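Local coordinates for penicillin-binding 1 transmembrane protein MrcA (Nitrosomonas europaea ATCC 19718, PDB 3D0F) that probably polymerises glycan strands and cross-links peptides of peptidoglycan as part of a longer bifunctional penicillin-binding protein, of which this chain is the OB-like domain, at residues 67-70 against 71-75; 11-14 against 15-19. All blocks are in the same frame, centred on the assembly; numbering follows the deposited sequence. Where two conformers were deposited one is given.

How the contacts relate
Both contacts are local surface contacts, each within one continuous run of chain, and they lie on opposite sides of the chain's centre; their centres are about 40 Å apart and their nearest atoms about 28 Å. Contact 1, centred about 16 Å from the chain's centre, sits between sheet strands 58-61 and 88-94 and includes one buried residue, Ala69. Contact 2, centred about 27 Å out and with no buried residue, connects N-terminal strand 9-10 to helix 20-26. Their chemistry differs: main-chain hydrogen bonds join 67-70 to 71-75, with a histidine-arginine contact beside them, whereas 11-14 and 15-19 meet without hydrogen bonds, leucine and proline carbons packing on each other and on backbone carbonyls. Each also touches the second subunit.

Contact 1. Residues 67-70 against 71-75; sequences KAAH and RFLSN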
loop_
_atom_site.group_PDB
_atom_site.type_symbol
_atom_site.label_atom_id
_atom_site.label_comp_id
_atom_site.label_asym_id
_atom_site.label_seq_id
_atom_site.Cartn_x
_atom_site.Cartn_y
_atom_site.Cartn_z
ATOM N N LYS A 67 16.769 -2.764 11.189
ATOM C CA LYS A 67 16.957 -3.750 12.256
ATOM C C LYS A 67 16.541 -5.148 11.841
ATOM O O LYS A 67 17.284 -6.133 12.035
ATOM C CB LYS A 67 16.151 -3.341 13.486
ATOM C CG LYS A 67 16.715 -2.129 14.240
ATOM C CD LYS A 67 15.872 -1.752 15.486
ATOM C CE LYS A 67 16.155 -2.637 16.666
ATOM N NZ LYS A 67 17.531 -2.429 17.194
ATOM N N ALA A 68 15.333 -5.244 11.283
ATOM C CA ALA A 68 14.793 -6.575 10.939
ATOM C C ALA A 68 15.660 -7.247 9.905
ATOM O O ALA A 68 15.871 -8.453 9.963
ATOM C CB ALA A 68 13.395 -6.468 10.445
ATOM N N ALA A 69 16.233 -6.464 9.000
ATOM C CA ALA A 69 17.041 -6.953 7.883
ATOM C C ALA A 69 18.546 -7.149 8.181
ATOM O O ALA A 69 19.363 -7.371 7.281
ATOM C CB ALA A 69 16.831 -6.023 6.662
ATOM N N HIS A 70 18.920 -7.003 9.459
ATOM C CA HIS A 70 20.335 -6.947 9.882
ATOM C C HIS A 70 21.273 -7.982 9.249
ATOM O O HIS A 70 22.367 -7.635 8.775
ATOM C CB HIS A 70 20.447 -6.950 11.428
ATOM C CG HIS A 70 19.943 -8.190 12.134
ATOM N ND1 HIS A 70 18.608 -8.498 12.289
ATOM C CD2 HIS A 70 20.623 -9.159 12.813
ATOM C CE1 HIS A 70 18.482 -9.626 12.971
ATOM N NE2 HIS A 70 19.691 -10.043 13.305
ATOM N N ARG A 71 20.799 -9.207 9.163
ATOM C CA ARG A 71 21.653 -10.322 8.752
ATOM C C ARG A 71 21.953 -10.233 7.281
ATOM O O ARG A 71 22.972 -10.708 6.826
ATOM C CB ARG A 71 20.967 -11.610 9.094
ATOM C CG ARG A 71 20.856 -11.740 10.612
ATOM C CD ARG A 71 19.972 -12.862 11.082
ATOM N NE ARG A 71 19.946 -14.041 10.221
ATOM C CZ ARG A 71 20.962 -14.872 10.017
ATOM N NH1 ARG A 71 22.155 -14.659 10.571
ATOM N NH2 ARG A 71 20.777 -15.934 9.237
ATOM N N PHE A 72 21.036 -9.601 6.559
ATOM C CA PHE A 72 21.214 -9.368 5.130
ATOM C C PHE A 72 21.992 -8.123 4.761
ATOM O O PHE A 72 22.158 -7.843 3.584
ATOM C CB PHE A 72 19.840 -9.419 4.461
ATOM C CG PHE A 72 19.236 -10.790 4.533
ATOM C CD1 PHE A 72 18.582 -11.230 5.676
ATOM C CD2 PHE A 72 19.403 -11.674 3.478
ATOM C CE1 PHE A 72 18.086 -12.532 5.728
ATOM C CE2 PHE A 72 18.905 -12.973 3.540
ATOM C CZ PHE A 72 18.253 -13.380 4.660
ATOM N N LEU A 73 22.520 -7.411 5.766
ATOM C CA LEU A 73 23.374 -6.242 5.554
ATOM C C LEU A 73 24.738 -6.371 6.232
ATOM O O LEU A 73 25.604 -5.519 6.040
ATOM C CB LEU A 73 22.667 -4.993 6.127
ATOM C CG LEU A 73 21.364 -4.633 5.414
ATOM C CD1 LEU A 73 20.501 -3.760 6.360
ATOM C CD2 LEU A 73 21.710 -3.939 4.128
ATOM N N SER A 74 24.938 -7.469 6.962
ATOM C CA SER A 74 26.099 -7.651 7.848
ATOM C C SER A 74 27.294 -8.334 7.206
ATOM O O SER A 74 28.363 -8.436 7.863
ATOM C CB SER A 74 25.693 -8.567 8.986
ATOM O OG SER A 74 25.452 -9.887 8.466
ATOM N N ASN A 75 27.139 -8.836 5.977
ATOM C CA ASN A 75 28.189 -9.654 5.324
ATOM C C ASN A 75 28.448 -10.959 6.075
ATOM O O ASN A 75 29.542 -11.489 6.067
ATOM C CB ASN A 75 29.525 -8.895 5.123
ATOM C CG ASN A 75 29.583 -8.105 3.810
ATOM O OD1 ASN A 75 28.999 -8.488 2.769
ATOM N ND2 ASN A 75 30.308 -6.994 3.850
HETATM O O HOH W 1 17.858 -10.156 9.046
#
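The CG methylene of Arg71 lies over one face of the His70 imidazole, 3.6 Å from the ring centroid and displaced toward the rim, a CH-pi contact. The two side chains run alongside each other in the same direction, but ring and guanidinium planes are turned 66° apart. A chi1 of 64° sets CG between the backbone N and carbonyl carbon of His70, and His70 ND1 donates to Lys67 O at 2.7 Å. That oxygen also accepts from His70 N, the bond that closes a type I beta turn from Lys67 to His70 in the connection between strands 58-61 and 88-94 of the OB-like domain. The tight part is the backbone beyond the turn: Phe72 N reaches Ala69 O at 2.9 Å with a bent N-H...O angle of 133°, and Leu73 N bonds His70 O at 3.0 Å. Buried Ala69 CB meets Leu73 CD1 more loosely, at 4.3 Å. The Phe72 ring faces the second subunit, whose Tyr4 it meets edge-to-face. On the exposed side, a water links Ala68 O to Arg71 N, the Arg71 guanidinium forms a salt bridge with Asp76, and Ser74 OG donates to Arg71 O at 3.1 Å.

Contact 2. Residues 11-14 against 15-19; sequences LKLP and KDLKD
Leu13 and Leu17 meet through one methyl each, CD1 of Leu13 lying 3.9 Å from CD2 of Leu17, and their side chains cross obliquely. They belong to the loop between strand 9-10 and helix 20-26 of the OB-like domain, where a type I beta turn from Asp16 to Asp19 reverses the chain just before the helix. The same Leu17 methyl rests 3.8 Å from Pro14 O, so a single branch touches both a side chain and a carbonyl oxygen of 11-14. Beside it, the pyrrolidine ring of Pro14 packs against the following backbone, with CG at 3.6 Å from Asp16 O. Leu17 has CG beside its backbone N and anti to its carbonyl carbon (chi1 -54°), a setting that helps direct CD2 toward Leu13 CD1.

The next shell is helix 20-26: Leu23 touches both Leu13 and Pro14, and Ile26 adds a second contact to Leu13. Pro86 and Leu42 of the second subunit pack on Leu13 and Leu17 respectively, extending the apolar patch across the subunit interface. Asp19 stands at the N-cap of the helix, its OD1 accepting from Ala22 N. The turn that presents Leu17 has two internal bonds. Asp19 N reaches Asp16 O at 3.2 Å, and the Asp16 carboxylate adds an Asx turn, in which Lys18 N donates to Asp16 OD1 at 2.9 Å. The N-H...O angle of this bond is 152°. Lys18 N approaches from above the carboxylate, 44° out of its plane.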
loop_
_atom_site.group_PDB
_atom_site.type_symbol
_atom_site.label_atom_id
_atom_site.label_comp_id
_atom_site.label_asym_id
_atom_site.label_seq_id
_atom_site.Cartn_x
_atom_site.Cartn_y
_atom_site.Cartn_z
ATOM N N LEU A 11 -18.539 -5.657 5.309
ATOM C CA LEU A 11 -18.237 -6.045 6.691
ATOM C C LEU A 11 -19.285 -5.474 7.638
ATOM O O LEU A 11 -20.017 -4.523 7.305
ATOM C CB LEU A 11 -16.856 -5.568 7.065
ATOM C CG LEU A 11 -15.724 -5.792 6.075
ATOM C CD1 LEU A 11 -14.357 -5.214 6.435
ATOM C CD2 LEU A 11 -15.624 -7.319 5.845
ATOM N N LYS A 12 -19.433 -6.131 8.776
ATOM C CA LYS A 12 -20.421 -5.719 9.776
ATOM C C LYS A 12 -19.748 -4.740 10.744
ATOM O O LYS A 12 -18.828 -5.110 11.475
ATOM C CB LYS A 12 -20.930 -6.937 10.523
ATOM C CG LYS A 12 -22.065 -6.608 11.455
ATOM C CD LYS A 12 -22.433 -7.821 12.258
ATOM C CE LYS A 12 -23.292 -8.814 11.501
ATOM N NZ LYS A 12 -24.171 -9.554 12.468
ATOM N N LEU A 13 -20.170 -3.482 10.751
ATOM C CA LEU A 13 -19.483 -2.479 11.515
ATOM C C LEU A 13 -19.885 -2.553 13.001
ATOM O O LEU A 13 -20.989 -3.019 13.328
ATOM C CB LEU A 13 -19.823 -1.070 11.049
ATOM C CG LEU A 13 -19.401 -0.634 9.659
ATOM C CD1 LEU A 13 -20.098 0.716 9.378
ATOM C CD2 LEU A 13 -17.903 -0.536 9.548
ATOM N N PRO A 14 -18.987 -2.074 13.856
ATOM C CA PRO A 14 -19.399 -1.788 15.255
ATOM C C PRO A 14 -20.267 -0.508 15.300
ATOM O O PRO A 14 -20.212 0.295 14.362
ATOM C CB PRO A 14 -18.056 -1.527 15.940
ATOM C CG PRO A 14 -17.181 -0.959 14.848
ATOM C CD PRO A 14 -17.573 -1.751 13.637
ATOM N N LYS A 15 -20.991 -0.278 16.422
ATOM C CA LYS A 15 -21.686 1.021 16.672
ATOM C C LYS A 15 -20.739 2.208 16.680
ATOM O O LYS A 15 -21.023 3.269 16.102
ATOM C CB LYS A 15 -22.323 1.018 18.057
ATOM C CG LYS A 15 -23.813 0.880 18.125
ATOM C CD LYS A 15 -24.330 1.201 19.502
ATOM C CE LYS A 15 -24.675 2.671 19.719
ATOM N NZ LYS A 15 -25.560 2.807 20.943
ATOM N N ASP A 16 -19.618 2.050 17.387
ATOM C CA ASP A 16 -18.623 3.113 17.532
ATOM C C ASP A 16 -17.632 3.145 16.371
ATOM O O ASP A 16 -16.707 2.336 16.250
ATOM C CB ASP A 16 -17.964 3.027 18.939
ATOM C CG ASP A 16 -16.851 4.057 19.169
ATOM O OD1 ASP A 16 -16.654 4.995 18.354
ATOM O OD2 ASP A 16 -16.141 3.913 20.210
ATOM N N LEU A 17 -17.829 4.130 15.501
ATOM C CA LEU A 17 -17.002 4.310 14.327
ATOM C C LEU A 17 -15.627 4.929 14.566
ATOM O O LEU A 17 -14.862 5.115 13.615
ATOM C CB LEU A 17 -17.771 5.126 13.280
ATOM C CG LEU A 17 -19.137 4.548 12.915
ATOM C CD1 LEU A 17 -19.842 5.530 12.024
ATOM C CD2 LEU A 17 -19.026 3.185 12.222
ATOM N N LYS A 18 -15.316 5.278 15.823
ATOM C CA LYS A 18 -13.954 5.665 16.196
ATOM C C LYS A 18 -13.216 4.557 16.954
ATOM O O LYS A 18 -12.067 4.751 17.332
ATOM C CB LYS A 18 -13.959 6.952 17.044
ATOM C CG LYS A 18 -13.803 8.258 16.226
ATOM C CD LYS A 18 -15.113 8.686 15.630
ATOM C CE LYS A 18 -15.923 9.482 16.647
ATOM N NZ LYS A 18 -17.330 9.699 16.187
ATOM N N ASP A 19 -13.870 3.405 17.161
ATOM C CA ASP A 19 -13.220 2.251 17.830
ATOM C C ASP A 19 -12.307 1.573 16.828
ATOM O O ASP A 19 -12.725 0.683 16.100
ATOM C CB ASP A 19 -14.257 1.274 18.357
ATOM C CG ASP A 19 -13.636 0.142 19.211
ATOM O OD1 ASP A 19 -12.424 -0.100 19.076
ATOM O OD2 ASP A 19 -14.368 -0.502 19.979
#